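Local coordinates for nucleoporin p58/p45 (PDB 4JO7), which is a structural component of the nuclear pore complex, which carries traffic across the nuclear membrane, this helical part packing with a second copy and with another protein, at residues F7-L10 / V11-E15; E15-L18 / Q19-Q23; A49-K52 / I53-F57; V73-E76 / Q77-Y81. All blocks are in the same frame, centred on the assembly; numbering follows the deposited sequence. Where two conformers were deposited one is given.

Contact 1 (F7-L10 / V11-E15)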
loop_
_atom_site.group_PDB
_atom_site.type_symbol
_atom_site.label_atom_id
_atom_site.label_comp_id
_atom_site.label_asym_id
_atom_site.label_seq_id
_atom_site.Cartn_x
_atom_site.Cartn_y
_atom_site.Cartn_z
ATOM N N PHE F 7 0.596 13.374 -5.257
ATOM C CA PHE F 7 1.287 12.146 -4.852
ATOM C C PHE F 7 2.726 12.155 -5.376
ATOM O O PHE F 7 3.674 11.860 -4.643
ATOM C CB PHE F 7 0.517 10.911 -5.362
ATOM C CG PHE F 7 1.033 9.595 -4.825
ATOM C CD1 PHE F 7 2.142 8.986 -5.391
ATOM C CD2 PHE F 7 0.390 8.960 -3.779
ATOM C CE1 PHE F 7 2.616 7.779 -4.909
ATOM C CE2 PHE F 7 0.856 7.742 -3.291
ATOM C CZ PHE F 7 1.974 7.155 -3.857
ATOM N N ARG F 8 2.883 12.509 -6.648
ATOM C CA ARG F 8 4.187 12.550 -7.284
ATOM C C ARG F 8 5.099 13.548 -6.567
ATOM O O ARG F 8 6.262 13.257 -6.293
ATOM C CB ARG F 8 4.024 12.929 -8.761
ATOM C CG ARG F 8 5.303 12.876 -9.574
ATOM C CD ARG F 8 5.046 13.263 -11.034
ATOM N NE ARG F 8 4.069 12.383 -11.680
ATOM C CZ ARG F 8 2.826 12.726 -12.017
ATOM N NH1 ARG F 8 2.356 13.947 -11.789
ATOM N NH2 ARG F 8 2.039 11.835 -12.596
ATOM N N ILE F 9 4.554 14.718 -6.247
ATOM C CA ILE F 9 5.300 15.749 -5.531
ATOM C C ILE F 9 5.720 15.280 -4.140
ATOM O O ILE F 9 6.849 15.523 -3.706
ATOM C CB ILE F 9 4.476 17.041 -5.394
ATOM C CG1 ILE F 9 4.357 17.738 -6.753
ATOM C CG2 ILE F 9 5.116 17.986 -4.385
ATOM C CD1 ILE F 9 3.369 18.884 -6.764
ATOM N N LEU F 10 4.810 14.618 -3.436
ATOM C CA LEU F 10 5.120 14.090 -2.104
ATOM C C LEU F 10 6.236 13.051 -2.156
ATOM O O LEU F 10 7.093 13.016 -1.276
ATOM C CB LEU F 10 3.873 13.495 -1.442
ATOM C CG LEU F 10 2.799 14.492 -0.999
ATOM C CD1 LEU F 10 1.619 13.770 -0.383
ATOM C CD2 LEU F 10 3.361 15.520 -0.017
ATOM N N VAL F 11 6.237 12.206 -3.180
ATOM C CA VAL F 11 7.286 11.199 -3.313
ATOM C C VAL F 11 8.648 11.853 -3.562
ATOM O O VAL F 11 9.655 11.437 -2.993
ATOM C CB VAL F 11 6.966 10.182 -4.432
ATOM C CG1 VAL F 11 8.169 9.316 -4.738
ATOM C CG2 VAL F 11 5.773 9.316 -4.040
ATOM N N GLN F 12 8.682 12.872 -4.414
ATOM C CA GLN F 12 9.926 13.584 -4.675
ATOM C C GLN F 12 10.410 14.269 -3.397
ATOM O O GLN F 12 11.586 14.215 -3.065
ATOM C CB GLN F 12 9.750 14.611 -5.796
ATOM C CG GLN F 12 9.118 14.067 -7.082
ATOM C CD GLN F 12 9.422 12.596 -7.347
ATOM O OE1 GLN F 12 10.575 12.162 -7.288
ATOM N NE2 GLN F 12 8.380 11.821 -7.651
ATOM N N GLN F 13 9.496 14.895 -2.667
ATOM C CA GLN F 13 9.862 15.559 -1.427
ATOM C C GLN F 13 10.314 14.558 -0.364
ATOM O O GLN F 13 11.206 14.848 0.432
ATOM C CB GLN F 13 8.699 16.412 -0.920
ATOM C CG GLN F 13 8.457 17.648 -1.785
ATOM C CD GLN F 13 7.200 18.406 -1.409
ATOM O OE1 GLN F 13 6.429 17.971 -0.558
ATOM N NE2 GLN F 13 6.985 19.546 -2.053
ATOM N N PHE F 14 9.718 13.372 -0.375
ATOM C CA PHE F 14 10.088 12.320 0.566
ATOM C C PHE F 14 11.523 11.874 0.322
ATOM O O PHE F 14 12.303 11.719 1.259
ATOM C CB PHE F 14 9.138 11.128 0.422
ATOM C CG PHE F 14 9.354 10.055 1.448
ATOM C CD1 PHE F 14 8.845 10.191 2.724
ATOM C CD2 PHE F 14 10.066 8.911 1.136
ATOM C CE1 PHE F 14 9.040 9.206 3.672
ATOM C CE2 PHE F 14 10.261 7.924 2.080
ATOM C CZ PHE F 14 9.746 8.072 3.345
ATOM N N GLU F 15 11.874 11.684 -0.945
ATOM C CA GLU F 15 13.226 11.290 -1.310
ATOM C C GLU F 15 14.256 12.311 -0.840
ATOM O O GLU F 15 15.301 11.945 -0.305
ATOM C CB GLU F 15 13.337 11.108 -2.820
ATOM C CG GLU F 15 12.605 9.886 -3.341
ATOM C CD GLU F 15 12.843 9.677 -4.813
ATOM O OE1 GLU F 15 13.986 9.329 -5.183
ATOM O OE2 GLU F 15 11.893 9.876 -5.594
#
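F7 and V11, one helical turn apart on helix 2-29, meet obliquely: CG2 of V11 comes within 3.6 Å of CE1 on the F7 ring. That methyl group lies anti to the carbonyl carbon of V11, which turns it back toward the preceding turn. The next pair is polar. R8 and Q12 run side by side and point the same way, with guanidinium and amide planes only 13° apart. Because Q12 is bent at chi2 (-30°), its amide folds back over the helix, and NE2 donates to the R8 carbonyl O at 2.9 Å. The bond is far from straight, 133° at the hydrogen. The backbone N of Q12 reaches the same O at 3.1 Å, from the opposite face of the carbonyl plane. The R8 guanidinium turns elsewhere, to a salt bridge with D5. I9 and Q13 also lie alongside each other, CG2 of I9 being 3.4 Å from NE2 of Q13. F7 stacks on H68, while V11 and F14 touch helix 43-85 and a chain of another protein. The chemistry is thus divided round the helix: F7, V11 and F14 serve the bundle interface, while on the exposed flank Q12 gives the R8 carbonyl its second bond.

Contact 2 (E15-L18 / Q19-Q23)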
loop_
_atom_site.group_PDB
_atom_site.type_symbol
_atom_site.label_atom_id
_atom_site.label_comp_id
_atom_site.label_asym_id
_atom_site.label_seq_id
_atom_site.Cartn_x
_atom_site.Cartn_y
_atom_site.Cartn_z
ATOM N N GLU F 15 11.874 11.684 -0.945
ATOM C CA GLU F 15 13.226 11.290 -1.310
ATOM C C GLU F 15 14.256 12.311 -0.840
ATOM O O GLU F 15 15.301 11.945 -0.305
ATOM C CB GLU F 15 13.337 11.108 -2.820
ATOM C CG GLU F 15 12.605 9.886 -3.341
ATOM C CD GLU F 15 12.843 9.677 -4.813
ATOM O OE1 GLU F 15 13.986 9.329 -5.183
ATOM O OE2 GLU F 15 11.893 9.876 -5.594
ATOM N N VAL F 16 13.965 13.590 -1.045
ATOM C CA VAL F 16 14.861 14.645 -0.588
ATOM C C VAL F 16 15.039 14.568 0.923
ATOM O O VAL F 16 16.163 14.610 1.428
ATOM C CB VAL F 16 14.333 16.044 -0.980
ATOM C CG1 VAL F 16 15.128 17.134 -0.284
ATOM C CG2 VAL F 16 14.387 16.218 -2.494
ATOM N N GLN F 17 13.924 14.456 1.634
ATOM C CA GLN F 17 13.931 14.383 3.089
ATOM C C GLN F 17 14.765 13.203 3.577
ATOM O O GLN F 17 15.545 13.340 4.521
ATOM C CB GLN F 17 12.500 14.276 3.616
ATOM C CG GLN F 17 12.395 14.156 5.126
ATOM C CD GLN F 17 10.957 14.113 5.603
ATOM O OE1 GLN F 17 10.378 13.038 5.776
ATOM N NE2 GLN F 17 10.370 15.285 5.807
ATOM N N LEU F 18 14.605 12.047 2.936
ATOM C CA LEU F 18 15.373 10.863 3.314
ATOM C C LEU F 18 16.867 11.132 3.207
ATOM O O LEU F 18 17.635 10.751 4.090
ATOM C CB LEU F 18 15.014 9.659 2.438
ATOM C CG LEU F 18 13.682 8.951 2.693
ATOM C CD1 LEU F 18 13.604 7.698 1.828
ATOM C CD2 LEU F 18 13.496 8.594 4.162
ATOM N N GLN F 19 17.279 11.787 2.124
ATOM C CA GLN F 19 18.690 12.106 1.916
ATOM C C GLN F 19 19.194 13.044 3.009
ATOM O O GLN F 19 20.232 12.803 3.617
ATOM C CB GLN F 19 18.903 12.744 0.542
ATOM C CG GLN F 19 18.625 11.815 -0.626
ATOM C CD GLN F 19 19.744 10.820 -0.866
ATOM O OE1 GLN F 19 20.703 10.750 -0.096
ATOM N NE2 GLN F 19 19.630 10.047 -1.943
ATOM N N GLN F 20 18.443 14.108 3.258
ATOM C CA GLN F 20 18.812 15.092 4.266
ATOM C C GLN F 20 18.867 14.469 5.664
ATOM O O GLN F 20 19.873 14.576 6.361
ATOM C CB GLN F 20 17.821 16.261 4.243
ATOM C CG GLN F 20 17.834 17.049 2.937
ATOM C CD GLN F 20 16.741 18.102 2.872
ATOM O OE1 GLN F 20 15.704 17.981 3.524
ATOM N NE2 GLN F 20 16.972 19.143 2.080
ATOM N N TYR F 21 17.792 13.808 6.070
ATOM C CA TYR F 21 17.717 13.249 7.417
ATOM C C TYR F 21 18.766 12.167 7.636
ATOM O O TYR F 21 19.245 11.975 8.753
ATOM C CB TYR F 21 16.321 12.694 7.700
ATOM C CG TYR F 21 15.293 13.760 8.005
ATOM C CD1 TYR F 21 15.595 15.109 7.864
ATOM C CD2 TYR F 21 14.028 13.418 8.459
ATOM C CE1 TYR F 21 14.662 16.084 8.154
ATOM C CE2 TYR F 21 13.088 14.388 8.750
ATOM C CZ TYR F 21 13.412 15.719 8.599
ATOM O OH TYR F 21 12.481 16.689 8.890
ATOM N N ARG F 22 19.127 11.468 6.569
ATOM C CA ARG F 22 20.114 10.405 6.667
ATOM C C ARG F 22 21.437 10.995 7.127
ATOM O O ARG F 22 22.130 10.419 7.967
ATOM C CB ARG F 22 20.276 9.704 5.316
ATOM C CG ARG F 22 21.232 8.524 5.330
ATOM C CD ARG F 22 21.198 7.784 4.001
ATOM N NE ARG F 22 22.529 7.393 3.545
ATOM C CZ ARG F 22 23.206 6.344 4.002
ATOM N NH1 ARG F 22 22.687 5.566 4.944
ATOM N NH2 ARG F 22 24.411 6.074 3.520
ATOM N N GLN F 23 21.773 12.162 6.588
ATOM C CA GLN F 23 23.022 12.828 6.932
ATOM C C GLN F 23 22.951 13.422 8.333
ATOM O O GLN F 23 23.904 13.322 9.105
ATOM C CB GLN F 23 23.344 13.919 5.912
ATOM C CG GLN F 23 24.613 14.694 6.220
ATOM C CD GLN F 23 25.828 13.794 6.344
ATOM O OE1 GLN F 23 26.319 13.541 7.446
ATOM N NE2 GLN F 23 26.323 13.308 5.210
#
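Q17 and Y21 form an i to i+4 pair on one face of helix 2-29, within a predicted coiled coil, and their meeting is a CH-pi contact. CG of Q17 sits 3.8 Å from the centroid of the Y21 ring, 14° off the ring normal. An extended Q17 chain, with CG opposite the backbone N, carries the amide onward over the ring, so that the two planes are stacked only 3° apart. The hydroxyl of Y21 is hydrogen-bonded to a polar side chain of another protein's chain, which anchors the far end of the ring.

Plain side-chain packing joins V16 to Q20. These two lie side by side and point the same way, with CG1 of V16 at 3.6 Å from NE2 of Q20. L18 and R22 turn instead toward helix 43-85, where L18 packs on Y54, F57 and V58 and R22 makes a cation-pi contact with Y54.

Backbone hydrogen bonds hold the turns together. Q20 N donates to V16 O at 3.0 Å, and Q19 N and R22 N bond in the same pattern to E15 O and L18 O. Beneath the stacked pair, Y21 N reaches Q17 O at 2.8 Å, in an almost linear bond of 172° at the hydrogen.

Contact 3 (A49-K52 / I53-F57)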
loop_
_atom_site.group_PDB
_atom_site.type_symbol
_atom_site.label_atom_id
_atom_site.label_comp_id
_atom_site.label_asym_id
_atom_site.label_seq_id
_atom_site.Cartn_x
_atom_site.Cartn_y
_atom_site.Cartn_z
ATOM N N ALA F 49 23.132 -0.198 11.555
ATOM C CA ALA F 49 21.726 -0.455 11.854
ATOM C C ALA F 49 20.823 0.649 11.301
ATOM O O ALA F 49 19.776 0.368 10.707
ATOM C CB ALA F 49 21.520 -0.607 13.350
HETATM N N MSE F 50 21.235 1.899 11.483
HETATM C CA MSE F 50 20.464 3.035 11.006
HETATM C C MSE F 50 20.384 3.027 9.504
HETATM O O MSE F 50 19.334 3.392 8.935
HETATM C CB MSE F 50 21.122 4.329 11.473
HETATM C CG MSE F 50 20.336 5.544 10.997
HETATM SE SE MSE F 50 18.461 5.397 11.583
HETATM C CE MSE F 50 18.783 5.346 13.525
ATOM N N GLN F 51 21.467 2.619 8.850
ATOM C CA GLN F 51 21.513 2.559 7.397
ATOM C C GLN F 51 20.447 1.605 6.870
ATOM O O GLN F 51 19.794 1.889 5.868
ATOM C CB GLN F 51 22.897 2.114 6.922
ATOM C CG GLN F 51 22.966 1.781 5.438
ATOM C CD GLN F 51 24.342 1.309 5.002
ATOM O OE1 GLN F 51 24.486 0.226 4.434
ATOM N NE2 GLN F 51 25.361 2.123 5.261
ATOM N N LYS F 52 20.277 0.473 7.544
ATOM C CA LYS F 52 19.300 -0.521 7.122
ATOM C C LYS F 52 17.875 -0.035 7.362
ATOM O O LYS F 52 16.965 -0.363 6.598
ATOM C CB LYS F 52 19.546 -1.854 7.825
ATOM C CG LYS F 52 20.909 -2.456 7.508
ATOM C CD LYS F 52 20.940 -3.955 7.748
ATOM C CE LYS F 52 22.362 -4.494 7.690
ATOM N NZ LYS F 52 23.099 -4.028 6.481
ATOM N N ILE F 53 17.684 0.749 8.419
ATOM C CA ILE F 53 16.402 1.401 8.662
ATOM C C ILE F 53 16.060 2.323 7.494
ATOM O O ILE F 53 14.933 2.330 6.991
ATOM C CB ILE F 53 16.426 2.182 9.984
ATOM C CG1 ILE F 53 16.327 1.203 11.161
ATOM C CG2 ILE F 53 15.292 3.198 10.044
ATOM C CD1 ILE F 53 16.575 1.838 12.522
ATOM N N TYR F 54 17.045 3.078 7.037
ATOM C CA TYR F 54 16.884 3.971 5.897
ATOM C C TYR F 54 16.487 3.173 4.661
ATOM O O TYR F 54 15.629 3.581 3.877
ATOM C CB TYR F 54 18.193 4.725 5.658
ATOM C CG TYR F 54 18.396 5.220 4.245
ATOM C CD1 TYR F 54 17.907 6.454 3.847
ATOM C CD2 TYR F 54 19.093 4.459 3.316
ATOM C CE1 TYR F 54 18.095 6.914 2.562
ATOM C CE2 TYR F 54 19.283 4.910 2.025
ATOM C CZ TYR F 54 18.786 6.141 1.658
ATOM O OH TYR F 54 18.968 6.602 0.379
ATOM N N GLN F 55 17.127 2.021 4.493
ATOM C CA GLN F 55 16.820 1.159 3.359
ATOM C C GLN F 55 15.375 0.664 3.403
ATOM O O GLN F 55 14.727 0.524 2.368
ATOM C CB GLN F 55 17.819 -0.000 3.284
ATOM C CG GLN F 55 19.217 0.479 2.905
ATOM C CD GLN F 55 20.244 -0.636 2.834
ATOM O OE1 GLN F 55 20.283 -1.520 3.690
ATOM N NE2 GLN F 55 21.075 -0.603 1.799
ATOM N N THR F 56 14.852 0.424 4.598
ATOM C CA THR F 56 13.468 -0.015 4.729
ATOM C C THR F 56 12.514 1.116 4.336
ATOM O O THR F 56 11.503 0.879 3.674
ATOM C CB THR F 56 13.180 -0.516 6.152
ATOM O OG1 THR F 56 14.077 -1.587 6.463
ATOM C CG2 THR F 56 11.750 -1.002 6.285
ATOM N N PHE F 57 12.839 2.349 4.714
ATOM C CA PHE F 57 12.007 3.488 4.343
ATOM C C PHE F 57 11.973 3.683 2.828
ATOM O O PHE F 57 10.926 3.988 2.261
ATOM C CB PHE F 57 12.493 4.778 5.021
ATOM C CG PHE F 57 11.935 4.980 6.401
ATOM C CD1 PHE F 57 10.622 5.382 6.575
ATOM C CD2 PHE F 57 12.721 4.763 7.523
ATOM C CE1 PHE F 57 10.098 5.574 7.846
ATOM C CE2 PHE F 57 12.204 4.951 8.796
ATOM C CZ PHE F 57 10.895 5.356 8.959
HETATM O O HOH W 1 23.404 -2.272 4.549
HETATM O O HOH W 2 22.175 -3.688 3.404
#
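K52, Q51 and Q55 are joined through water on the outer flank of helix 43-85. NZ of K52 donates to one water at 2.6 Å, and that water lies 2.7 Å from OE1 of Q51, to which it can donate. A second water donates a hydrogen bond to OE1 of Q55 at 2.9 Å, while its bond from the lysine NZ is long and weak. The lysine chain is extended until it bends at chi4 (-49°), which brings the ammonium group back to the waters. K52 and Q55 themselves lie side by side and point the same way, with CG of the lysine 4.0 Å from OE1 of the glutamine. The shared waters thus span the charged group and two amide oxygens without direct bonds between the side chains.

The backbone follows the regular i to i+4 pattern: the N atoms of I53, Y54, Q55 and T56 donate to the carbonyls of A49, M50, Q51 and K52. Beside these helical bonds, in the Y54 conformer described, the carbonyl O of Q51 lies at the ring's edge and in its plane, 3.7 Å from CD2.

On another flank the packing is apolar. M50, a selenomethionine bent at chi2 and chi3, crosses I53 with SE 4.1 Å from its CB.

Several of these residues also face neighbouring helices. M50 packs on I25 and E29 of helix 2-29, and the same Y54 conformer receives R22 in a cation-pi contact. OG1 of T56 is hydrogen-bonded to Q77 of the second subunit, whose Y78 packs on F57, placing this stretch between its partner helix and the other copy.

Contact 4 (V73-E76 / Q77-Y81)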
loop_
_atom_site.group_PDB
_atom_site.type_symbol
_atom_site.label_atom_id
_atom_site.label_comp_id
_atom_site.label_asym_id
_atom_site.label_seq_id
_atom_site.Cartn_x
_atom_site.Cartn_y
_atom_site.Cartn_z
ATOM N N VAL F 73 -3.993 1.314 -12.726
ATOM C CA VAL F 73 -4.282 0.208 -13.639
ATOM C C VAL F 73 -5.689 -0.333 -13.394
ATOM O O VAL F 73 -6.462 -0.536 -14.339
ATOM C CB VAL F 73 -3.240 -0.928 -13.505
ATOM C CG1 VAL F 73 -3.682 -2.168 -14.291
ATOM C CG2 VAL F 73 -1.870 -0.452 -13.961
ATOM N N LEU F 74 -6.033 -0.534 -12.125
ATOM C CA LEU F 74 -7.350 -1.036 -11.762
ATOM C C LEU F 74 -8.442 -0.147 -12.346
ATOM O O LEU F 74 -9.414 -0.647 -12.923
ATOM C CB LEU F 74 -7.495 -1.124 -10.242
ATOM C CG LEU F 74 -8.791 -1.740 -9.718
ATOM C CD1 LEU F 74 -8.913 -3.191 -10.185
ATOM C CD2 LEU F 74 -8.880 -1.655 -8.188
ATOM N N LYS F 75 -8.272 1.166 -12.212
ATOM C CA LYS F 75 -9.247 2.122 -12.748
ATOM C C LYS F 75 -9.365 1.994 -14.259
ATOM O O LYS F 75 -10.470 2.010 -14.796
ATOM C CB LYS F 75 -8.888 3.561 -12.367
ATOM C CG LYS F 75 -9.924 4.586 -12.828
ATOM C CD LYS F 75 -9.579 6.002 -12.399
ATOM C CE LYS F 75 -10.690 6.969 -12.798
ATOM N NZ LYS F 75 -10.420 8.355 -12.320
ATOM N N GLU F 76 -8.230 1.859 -14.944
ATOM C CA GLU F 76 -8.223 1.727 -16.399
ATOM C C GLU F 76 -8.984 0.480 -16.834
ATOM O O GLU F 76 -9.725 0.492 -17.823
ATOM C CB GLU F 76 -6.790 1.652 -16.929
ATOM C CG GLU F 76 -5.980 2.910 -16.727
ATOM C CD GLU F 76 -4.592 2.811 -17.333
ATOM O OE1 GLU F 76 -4.121 1.677 -17.571
ATOM O OE2 GLU F 76 -3.972 3.869 -17.575
ATOM N N GLN F 77 -8.794 -0.597 -16.087
ATOM C CA GLN F 77 -9.462 -1.854 -16.375
ATOM C C GLN F 77 -10.968 -1.756 -16.110
ATOM O O GLN F 77 -11.766 -2.320 -16.864
ATOM C CB GLN F 77 -8.809 -2.967 -15.557
ATOM C CG GLN F 77 -7.380 -3.242 -16.012
ATOM C CD GLN F 77 -6.706 -4.318 -15.189
ATOM O OE1 GLN F 77 -7.090 -4.569 -14.053
ATOM N NE2 GLN F 77 -5.692 -4.956 -15.760
ATOM N N TYR F 78 -11.355 -1.042 -15.053
ATOM C CA TYR F 78 -12.775 -0.765 -14.795
ATOM C C TYR F 78 -13.395 -0.068 -16.000
ATOM O O TYR F 78 -14.464 -0.448 -16.480
ATOM C CB TYR F 78 -12.963 0.151 -13.586
ATOM C CG TYR F 78 -13.031 -0.511 -12.228
ATOM C CD1 TYR F 78 -12.414 -1.730 -11.979
ATOM C CD2 TYR F 78 -13.722 0.095 -11.192
ATOM C CE1 TYR F 78 -12.482 -2.320 -10.740
ATOM C CE2 TYR F 78 -13.797 -0.484 -9.951
ATOM C CZ TYR F 78 -13.174 -1.690 -9.722
ATOM O OH TYR F 78 -13.263 -2.251 -8.470
ATOM N N LEU F 79 -12.723 0.976 -16.464
ATOM C CA LEU F 79 -13.213 1.772 -17.588
ATOM C C LEU F 79 -13.285 0.939 -18.857
ATOM O O LEU F 79 -14.233 1.059 -19.638
ATOM C CB LEU F 79 -12.307 2.979 -17.813
ATOM C CG LEU F 79 -12.296 4.012 -16.686
ATOM C CD1 LEU F 79 -11.306 5.121 -16.987
ATOM C CD2 LEU F 79 -13.675 4.581 -16.481
ATOM N N GLY F 80 -12.285 0.089 -19.058
ATOM C CA GLY F 80 -12.272 -0.806 -20.202
ATOM C C GLY F 80 -13.460 -1.748 -20.173
ATOM O O GLY F 80 -14.110 -1.974 -21.197
ATOM N N TYR F 81 -13.749 -2.293 -18.995
ATOM C CA TYR F 81 -14.884 -3.189 -18.824
ATOM C C TYR F 81 -16.218 -2.476 -19.048
ATOM O O TYR F 81 -17.116 -2.993 -19.726
ATOM C CB TYR F 81 -14.873 -3.821 -17.433
ATOM C CG TYR F 81 -16.021 -4.780 -17.242
ATOM C CD1 TYR F 81 -15.904 -6.112 -17.604
ATOM C CD2 TYR F 81 -17.234 -4.344 -16.726
ATOM C CE1 TYR F 81 -16.961 -6.994 -17.445
ATOM C CE2 TYR F 81 -18.295 -5.210 -16.569
ATOM C CZ TYR F 81 -18.155 -6.532 -16.929
ATOM O OH TYR F 81 -19.215 -7.392 -16.768
#
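The later part of helix 43-85 is an assembly surface of this helical bundle, and the turn formed by L74 and Y78 lies on it. The two side chains cross at an angle, CD1 of L74 coming to 3.7 Å from CE1 of Y78. CG of L74 stands opposite the backbone N (chi1 -175°), which sends the branched end along the helix toward the tyrosine. The ring also closes on its own helix, its CD1 being 3.3 Å from the carbonyl O of L74. That same O accepts a hydrogen bond from the backbone N of Y78 at 2.9 Å.

One residue earlier, V73 and Q77 cross as well. CG1 of V73 lies 3.7 Å from NE2 of Q77, and Q77 N bonds to V73 O at 2.9 Å. The extended Q77 chain carries its OE1 to OG1 of T56 in the second subunit. The hydroxyl of Y78 bonds to a polar side chain of another protein's chain.

The chemistry implies a division of labour: within the helix the side-chain contact of L74 with Y78 is apolar and V73 lies against the Q77 amide, whereas the polar ends, OE1 and OH, are spent on bonds between chains.

In the fold
From the N terminus, contact 1 and contact 2 follow each other on helix 2-29 and overlap at E15. Contacts 3 and 4 come later, in series on helix 43-85. Each is local and closes only a single helical turn, and none encloses another. The tie between helices runs across them: contact 2 meets contact 3 where L18 and R22 reach Y54, F57 and Q51, and F14 of contact 1 approaches F57. Contact 4 stands apart, its centre about 36 Å from that of contact 3, beyond the chain's centre. The second subunit links them differently, because 49-57 of one copy pairs with 73-81 of the other.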